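Local coordinates for protein putative polysaccharide binding proteins (DUF1812) (Bacteroides thetaiotaomicron VPI-5482, PDB 3GF8) that is probably a fimbrial assembly or anchor lipoprotein of the FimB/Mfa2 family, associated with the outer membrane and putatively able to bind polysaccharide, at residues 216-219 / 220-223; 253-256 / 257-261. One frame throughout, in Å; residues are numbered along the deposited sequence.

Overall arrangement
Contacts 1 and 2, a beta turn and an N-capped helical turn, have centres 13 Å apart and illustrate how a loop and the start of a helix can be joined through a single side chain. They follow in series along the chain, yet meet in space. Gln258, on the first turn of the helix in contact 2, serves the backbone of contact 1 with both ends of its amide: OE1 probably accepts from Glu219 N at 2.9 Å, and NE2 probably donates to Leu217 O at 3.2 Å. Packing flanks this pairing, with Glu219 CB 3.5 Å from Thr257 CG2 and Leu217 O 3.3 Å from Leu261 CD1.

Contact 1 (216-219 / 220-223); sequences RLME and DRKT
A type I beta turn from Met218 to Arg221 reverses the chain in the loop that leads from strand 209-214 to strand 224-229, so this is a local contact between neighbours round a tight bend, in a protein with much beta strand and little helix. Its closure is the bond from Arg221 N to Met218 O, 3.0 Å long with an N-H...O angle of 162°; the donor stands above the carbonyl plane, well off the lone-pair direction. Glu219 and Asp220 occupy the two corners. Two side chains crowd in on CB of Met218: CG of Arg221 lies 3.6 Å from it, while Asp220 OD1 comes to 3.4 Å from the same CB. Asp220 reaches back in this way because its CG sits between the backbone N and the carbonyl carbon (chi1 63°). Arg221, bent at chi2, then carries its guanidinium off to Glu176, with which NH1 forms a salt bridge, and to the hydroxyl of Ser177. The selenomethionine at Met218 turns in another direction, its chain folded at chi2 and chi3 until SE lies 3.3 Å above the guanidinium plane of Arg216, over the centre; NH2 of that arginine is salt-bridged to Asp262. Further from the bend the two arms are joined more by water than by direct touch, Leu217 CD2 and Thr223 CG2 meeting loosely at 4.4 Å. Thr223 OG1 is also hydrogen-bonded to Glu176, which thus holds two residues of the outgoing arm. A single water gathers three groups between the arms: it donates to Arg216 O at 3.0 Å and to Thr223 OG1 at 2.8 Å, and accepts from Met218 N at 3.1 Å.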
loop_
_atom_site.group_PDB
_atom_site.type_symbol
_atom_site.label_atom_id
_atom_site.label_comp_id
_atom_site.label_asym_id
_atom_site.label_seq_id
_atom_site.Cartn_x
_atom_site.Cartn_y
_atom_site.Cartn_z
ATOM N N ARG A 216 1.526 -3.797 1.393
ATOM C CA ARG A 216 2.422 -3.656 0.251
ATOM C C ARG A 216 2.405 -4.869 -0.625
ATOM O O ARG A 216 2.387 -6.012 -0.108
ATOM C CB ARG A 216 3.855 -3.432 0.709
ATOM C CG ARG A 216 4.044 -2.121 1.489
ATOM C CD ARG A 216 5.505 -1.783 1.622
ATOM N NE ARG A 216 6.045 -1.376 0.333
ATOM C CZ ARG A 216 7.324 -1.469 -0.030
ATOM N NH1 ARG A 216 8.234 -1.999 0.772
ATOM N NH2 ARG A 216 7.701 -1.045 -1.214
ATOM N N LEU A 217 2.353 -4.626 -1.942
ATOM C CA LEU A 217 2.585 -5.685 -2.934
ATOM C C LEU A 217 4.073 -5.703 -3.287
ATOM O O LEU A 217 4.603 -4.724 -3.773
ATOM C CB LEU A 217 1.705 -5.491 -4.179
ATOM C CG LEU A 217 0.198 -5.568 -3.866
ATOM C CD1 LEU A 217 -0.640 -4.926 -4.956
ATOM C CD2 LEU A 217 -0.226 -7.020 -3.604
HETATM N N MSE A 218 4.734 -6.824 -2.996
HETATM C CA MSE A 218 6.186 -6.988 -3.149
HETATM C C MSE A 218 6.549 -7.962 -4.274
HETATM O O MSE A 218 5.993 -9.078 -4.392
HETATM C CB MSE A 218 6.797 -7.512 -1.833
HETATM C CG MSE A 218 6.548 -6.583 -0.617
HETATM SE SE MSE A 218 7.059 -4.741 -0.869
HETATM C CE MSE A 218 9.015 -5.060 -0.997
ATOM N N GLU A 219 7.516 -7.567 -5.090
ATOM C CA GLU A 219 7.876 -8.398 -6.226
ATOM C C GLU A 219 8.466 -9.718 -5.800
ATOM O O GLU A 219 8.352 -10.690 -6.520
ATOM C CB GLU A 219 8.796 -7.670 -7.205
ATOM C CG GLU A 219 10.207 -7.499 -6.837
ATOM C CD GLU A 219 11.019 -7.294 -8.091
ATOM O OE1 GLU A 219 11.227 -8.307 -8.802
ATOM O OE2 GLU A 219 11.398 -6.130 -8.393
ATOM N N ASP A 220 9.060 -9.770 -4.619
ATOM C CA ASP A 220 9.638 -11.001 -4.148
ATOM C C ASP A 220 8.674 -11.796 -3.254
ATOM O O ASP A 220 9.118 -12.741 -2.594
ATOM C CB ASP A 220 10.961 -10.709 -3.412
ATOM C CG ASP A 220 10.774 -9.857 -2.173
ATOM O OD1 ASP A 220 9.733 -9.155 -2.028
ATOM O OD2 ASP A 220 11.698 -9.871 -1.330
ATOM N N ARG A 221 7.381 -11.431 -3.223
ATOM C CA ARG A 221 6.370 -12.224 -2.500
ATOM C C ARG A 221 5.467 -13.013 -3.428
ATOM O O ARG A 221 5.467 -12.781 -4.637
ATOM C CB ARG A 221 5.535 -11.319 -1.590
ATOM C CG ARG A 221 6.331 -10.813 -0.392
ATOM C CD ARG A 221 6.131 -11.661 0.781
ATOM N NE ARG A 221 7.024 -11.300 1.888
ATOM C CZ ARG A 221 6.703 -11.357 3.181
ATOM N NH1 ARG A 221 5.479 -11.680 3.587
ATOM N NH2 ARG A 221 7.601 -11.035 4.094
ATOM N N LYS A 222 4.700 -13.953 -2.869
ATOM C CA LYS A 222 3.795 -14.778 -3.664
ATOM C C LYS A 222 2.363 -14.619 -3.199
ATOM O O LYS A 222 1.601 -15.598 -3.142
ATOM C CB LYS A 222 4.199 -16.245 -3.609
ATOM C CG LYS A 222 5.555 -16.575 -4.263
ATOM C CD LYS A 222 5.970 -17.978 -3.868
ATOM C CE LYS A 222 6.988 -18.597 -4.831
ATOM N NZ LYS A 222 8.365 -18.089 -4.559
ATOM N N THR A 223 1.995 -13.365 -2.930
ATOM C CA THR A 223 0.676 -12.983 -2.438
ATOM C C THR A 223 -0.420 -13.639 -3.237
ATOM O O THR A 223 -0.458 -13.564 -4.458
ATOM C CB THR A 223 0.524 -11.461 -2.509
ATOM O OG1 THR A 223 1.598 -10.873 -1.763
ATOM C CG2 THR A 223 -0.841 -11.015 -1.956
HETATM O O HOH W 1 3.200 -8.684 -1.094
#

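Contact 2 (253-256 / 257-261); sequences KNLS and TQEYL
The N-terminus of helix 257-263 is capped by Ser256, the last residue of the loop that arrives from helix 241-246. Its OG, placed between the backbone N and the carbonyl carbon by a chi1 of 74°, accepts from Glu259 N at 3.2 Å with an N-H...O angle of 154°. The carbonyl of the same residue opens the helical ladder: Tyr260 N donates to Ser256 O at 2.9 Å, almost in line with the C=O bond. One serine therefore receives two amides of the first turn, the classic N-cap arrangement, and Glu259 CB packs 3.3 Å from the capping OG. Just before the cap, Leu255 lays its two methyls over this turn. CD2 meets the carboxylate end of Glu259, 3.7 Å from CD, and the two chains run roughly perpendicular; OE2 meanwhile is salt-bridged to Arg263, one turn further on. Cutting Leu255 back to an alanine takes away both methyls, which would probably leave a gap beside Tyr260 CB and strip the apolar cover from the Glu259 side chain, whose carboxylate would keep Arg263. The other methyl, CD1, rests 4.1 Å from CB of Tyr260, whose phenol hydroxyl is hydrogen-bonded to Glu251 in the incoming loop, and the same CD1 lies 4.0 Å from CA of Tyr260.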
loop_
_atom_site.group_PDB
_atom_site.type_symbol
_atom_site.label_atom_id
_atom_site.label_comp_id
_atom_site.label_asym_id
_atom_site.label_seq_id
_atom_site.Cartn_x
_atom_site.Cartn_y
_atom_site.Cartn_z
ATOM N N LYS A 253 4.075 0.922 -19.322
ATOM C CA LYS A 253 5.237 1.710 -18.954
ATOM C C LYS A 253 6.465 0.840 -18.847
ATOM O O LYS A 253 6.381 -0.398 -18.918
ATOM C CB LYS A 253 4.975 2.491 -17.670
ATOM C CG LYS A 253 3.754 3.393 -17.814
ATOM C CD LYS A 253 3.970 4.758 -17.189
ATOM C CE LYS A 253 2.656 5.484 -16.915
ATOM N NZ LYS A 253 1.971 5.856 -18.168
ATOM N N ASN A 254 7.602 1.522 -18.740
ATOM C CA ASN A 254 8.934 0.907 -18.597
ATOM C C ASN A 254 9.251 0.829 -17.112
ATOM O O ASN A 254 10.010 1.658 -16.585
ATOM C CB ASN A 254 10.030 1.744 -19.310
ATOM N N LEU A 255 8.634 -0.133 -16.430
ATOM C CA LEU A 255 8.811 -0.250 -15.012
ATOM C C LEU A 255 9.204 -1.669 -14.652
ATOM O O LEU A 255 8.670 -2.648 -15.179
ATOM C CB LEU A 255 7.517 0.136 -14.288
ATOM C CG LEU A 255 6.929 1.510 -14.641
ATOM C CD1 LEU A 255 5.640 1.728 -13.853
ATOM C CD2 LEU A 255 7.929 2.629 -14.387
ATOM N N SER A 256 10.138 -1.763 -13.721
ATOM C CA SER A 256 10.351 -2.983 -12.979
ATOM C C SER A 256 9.081 -3.331 -12.190
ATOM O O SER A 256 8.264 -2.452 -11.863
ATOM C CB SER A 256 11.503 -2.792 -12.001
ATOM O OG SER A 256 11.098 -1.969 -10.896
ATOM N N THR A 257 8.936 -4.618 -11.878
ATOM C CA THR A 257 7.814 -5.087 -11.098
ATOM C C THR A 257 7.615 -4.276 -9.821
ATOM O O THR A 257 6.504 -3.825 -9.553
ATOM C CB THR A 257 7.972 -6.560 -10.762
ATOM O OG1 THR A 257 8.084 -7.274 -11.989
ATOM C CG2 THR A 257 6.769 -7.103 -9.945
ATOM N N GLN A 258 8.669 -4.054 -9.040
ATOM C CA GLN A 258 8.491 -3.372 -7.746
ATOM C C GLN A 258 8.067 -1.930 -7.925
ATOM O O GLN A 258 7.293 -1.395 -7.145
ATOM C CB GLN A 258 9.744 -3.406 -6.883
ATOM C CG GLN A 258 9.473 -2.868 -5.436
ATOM C CD GLN A 258 8.404 -3.680 -4.712
ATOM O OE1 GLN A 258 8.555 -4.876 -4.552
ATOM N NE2 GLN A 258 7.292 -3.031 -4.325
ATOM N N GLU A 259 8.592 -1.300 -8.965
ATOM C CA GLU A 259 8.266 0.064 -9.236
ATOM C C GLU A 259 6.830 0.218 -9.655
ATOM O O GLU A 259 6.175 1.166 -9.223
ATOM C CB GLU A 259 9.184 0.651 -10.289
ATOM C CG GLU A 259 8.884 2.127 -10.521
ATOM C CD GLU A 259 9.966 2.849 -11.310
ATOM O OE1 GLU A 259 10.949 2.182 -11.764
ATOM O OE2 GLU A 259 9.816 4.088 -11.462
ATOM N N TYR A 260 6.334 -0.716 -10.475
ATOM C CA TYR A 260 4.922 -0.716 -10.834
ATOM C C TYR A 260 4.050 -0.966 -9.597
ATOM O O TYR A 260 3.075 -0.255 -9.341
ATOM C CB TYR A 260 4.631 -1.773 -11.872
ATOM C CG TYR A 260 3.172 -1.901 -12.208
ATOM C CD1 TYR A 260 2.443 -0.809 -12.644
ATOM C CD2 TYR A 260 2.517 -3.131 -12.110
ATOM C CE1 TYR A 260 1.099 -0.940 -12.964
ATOM C CE2 TYR A 260 1.194 -3.274 -12.459
ATOM C CZ TYR A 260 0.486 -2.169 -12.872
ATOM O OH TYR A 260 -0.827 -2.304 -13.190
ATOM N N LEU A 261 4.418 -1.971 -8.819
ATOM C CA LEU A 261 3.670 -2.280 -7.598
ATOM C C LEU A 261 3.607 -1.093 -6.603
ATOM O O LEU A 261 2.582 -0.880 -5.928
ATOM C CB LEU A 261 4.258 -3.507 -6.918
ATOM C CG LEU A 261 4.143 -4.815 -7.707
ATOM C CD1 LEU A 261 4.781 -5.970 -6.874
ATOM C CD2 LEU A 261 2.694 -5.089 -8.102
#